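PDB 4AXH: (R)-specific secondary-alkylsulfatase from Pseudomonas sp., which hydrolyses (R)-secondary-alkyl sulfates with strict inversion of configuration, releasing (S)-secondary alcohols and sulfate in a zinc-dependent reaction. Local coordinates for residues A315-L320 and E326-K331. Residues are numbered along the deposited sequence; the frame is centred on the assembly and turned at random.
Sequences AMHNLL and EVRDAK
Arg328 reaches back to the backbone of Asn318 and Leu319, tying together two parts of the sulfate-binding loop that joins strand 305-307 to helix 330-344 in this metallo-beta-lactamase fold. This contact illustrates how a loop can fix a sulfate-binding arginine by its main chain and its side chain at once. Arg328 N donates to Leu319 O at 2.9 Å, in the carbonyl plane, while NH1 donates to Asn318 O at 2.8 Å. The second bond runs within the guanidinium plane but meets the carbonyl from above its plane, 38° out. With the chain extended from CG to NE, the guanidinium is carried past Leu319 O to this second acceptor and restrained there; both Asn318 and Arg328 bind sulfate.

Apolar contacts flank the polar bonds: Leu319 CD2 lies 3.8 Å from Ala330 CB at the start of the helix, and Leu320 CD1 touches Val327 CG1 at the other end of the contact.

The next shell positions the loop. Asn423 of helix 420-431 hydrogen-bonds the backbone of His317 and Leu319, and Glu326 forms a salt bridge with Arg430 of the second subunit. His317, whose NE2 bonds weakly to the zinc ligand Glu291, turns its ring nearly perpendicular (85°) to the Arg328 guanidinium. His317 ND1 accepts from Asn318 N at 2.8 Å, with the donor only 9° out of the imidazole plane.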
# COMPACT_ATOMS: atom_id res chain seq x y z
N ALA A 315 -6.43 9.47 -20.41
CA ALA A 315 -7.20 8.41 -19.75
C ALA A 315 -6.79 8.41 -18.30
O ALA A 315 -5.70 8.91 -17.98
CB ALA A 315 -6.89 7.05 -20.36
N MET A 316 -7.63 7.89 -17.42
CA MET A 316 -7.30 7.78 -16.00
C MET A 316 -6.21 6.72 -15.91
O MET A 316 -6.32 5.70 -16.58
CB MET A 316 -8.53 7.35 -15.18
CG MET A 316 -8.27 7.40 -13.69
SD MET A 316 -9.66 6.90 -12.66
CE MET A 316 -10.43 8.50 -12.28
N HIS A 317 -5.14 6.99 -15.15
CA HIS A 317 -4.07 5.99 -15.00
C HIS A 317 -4.35 5.13 -13.76
O HIS A 317 -5.37 5.33 -13.07
CB HIS A 317 -2.69 6.67 -14.92
CG HIS A 317 -1.55 5.91 -15.54
ND1 HIS A 317 -1.39 4.53 -15.37
CD2 HIS A 317 -0.49 6.39 -16.26
CE1 HIS A 317 -0.27 4.21 -15.99
NE2 HIS A 317 0.32 5.29 -16.54
N ASN A 318 -3.49 4.14 -13.49
CA ASN A 318 -3.72 3.26 -12.35
C ASN A 318 -3.05 3.74 -11.07
O ASN A 318 -1.91 4.18 -11.11
CB ASN A 318 -3.20 1.86 -12.65
CG ASN A 318 -4.05 1.06 -13.60
OD1 ASN A 318 -5.25 0.73 -13.34
ND2 ASN A 318 -3.41 0.61 -14.67
N LEU A 319 -3.73 3.58 -9.94
CA LEU A 319 -3.14 3.80 -8.63
C LEU A 319 -2.67 2.41 -8.15
O LEU A 319 -1.75 2.30 -7.34
CB LEU A 319 -4.12 4.46 -7.63
CG LEU A 319 -4.45 5.90 -7.94
CD1 LEU A 319 -5.54 6.42 -7.03
CD2 LEU A 319 -3.20 6.79 -7.92
N LEU A 320 -3.31 1.35 -8.69
CA LEU A 320 -3.03 -0.07 -8.46
C LEU A 320 -3.16 -0.81 -9.78
O LEU A 320 -4.29 -1.15 -10.18
CB LEU A 320 -3.96 -0.70 -7.37
CG LEU A 320 -3.63 -2.15 -6.96
CD1 LEU A 320 -2.44 -2.20 -6.03
CD2 LEU A 320 -4.80 -2.82 -6.30
N GLU A 326 2.77 -2.25 -5.95
CA GLU A 326 2.58 -1.44 -4.74
C GLU A 326 1.71 -0.22 -5.17
O GLU A 326 1.91 0.32 -6.27
CB GLU A 326 3.94 -0.91 -4.21
CG GLU A 326 4.90 -1.98 -3.72
CD GLU A 326 6.26 -1.49 -3.25
OE1 GLU A 326 6.41 -0.28 -2.99
OE2 GLU A 326 7.17 -2.34 -3.13
N VAL A 327 0.75 0.19 -4.31
CA VAL A 327 -0.11 1.36 -4.55
C VAL A 327 0.71 2.62 -4.77
O VAL A 327 1.77 2.78 -4.17
CB VAL A 327 -1.15 1.62 -3.44
CG1 VAL A 327 -2.52 1.12 -3.82
CG2 VAL A 327 -0.71 1.08 -2.09
N ARG A 328 0.19 3.52 -5.60
CA ARG A 328 0.79 4.81 -5.91
C ARG A 328 0.13 5.91 -5.06
O ARG A 328 -0.94 5.68 -4.48
CB ARG A 328 0.66 5.12 -7.41
CG ARG A 328 1.55 4.26 -8.21
CD ARG A 328 0.99 4.05 -9.56
NE ARG A 328 1.97 3.44 -10.47
CZ ARG A 328 1.68 2.98 -11.69
NH1 ARG A 328 0.43 3.06 -12.16
NH2 ARG A 328 2.63 2.41 -12.44
N ASP A 329 0.80 7.06 -4.93
CA ASP A 329 0.30 8.19 -4.15
C ASP A 329 -0.32 9.24 -5.09
O ASP A 329 0.41 10.05 -5.73
CB ASP A 329 1.43 8.80 -3.29
CG ASP A 329 1.00 9.93 -2.36
OD1 ASP A 329 -0.23 10.20 -2.27
OD2 ASP A 329 1.89 10.52 -1.70
N ALA A 330 -1.68 9.25 -5.11
CA ALA A 330 -2.50 10.21 -5.89
C ALA A 330 -2.25 11.64 -5.44
O ALA A 330 -2.21 12.53 -6.29
CB ALA A 330 -3.98 9.86 -5.78
N LYS A 331 -2.01 11.85 -4.11
CA LYS A 331 -1.70 13.17 -3.55
C LYS A 331 -0.41 13.75 -4.15
O LYS A 331 -0.40 14.91 -4.58
CB LYS A 331 -1.66 13.12 -1.99
CG LYS A 331 -0.97 14.29 -1.30
CD LYS A 331 -1.88 15.06 -0.34
CE LYS A 331 -2.54 16.28 -0.98
NZ LYS A 331 -3.72 15.92 -1.82
O HOH W 1 0.12 0.11 -9.08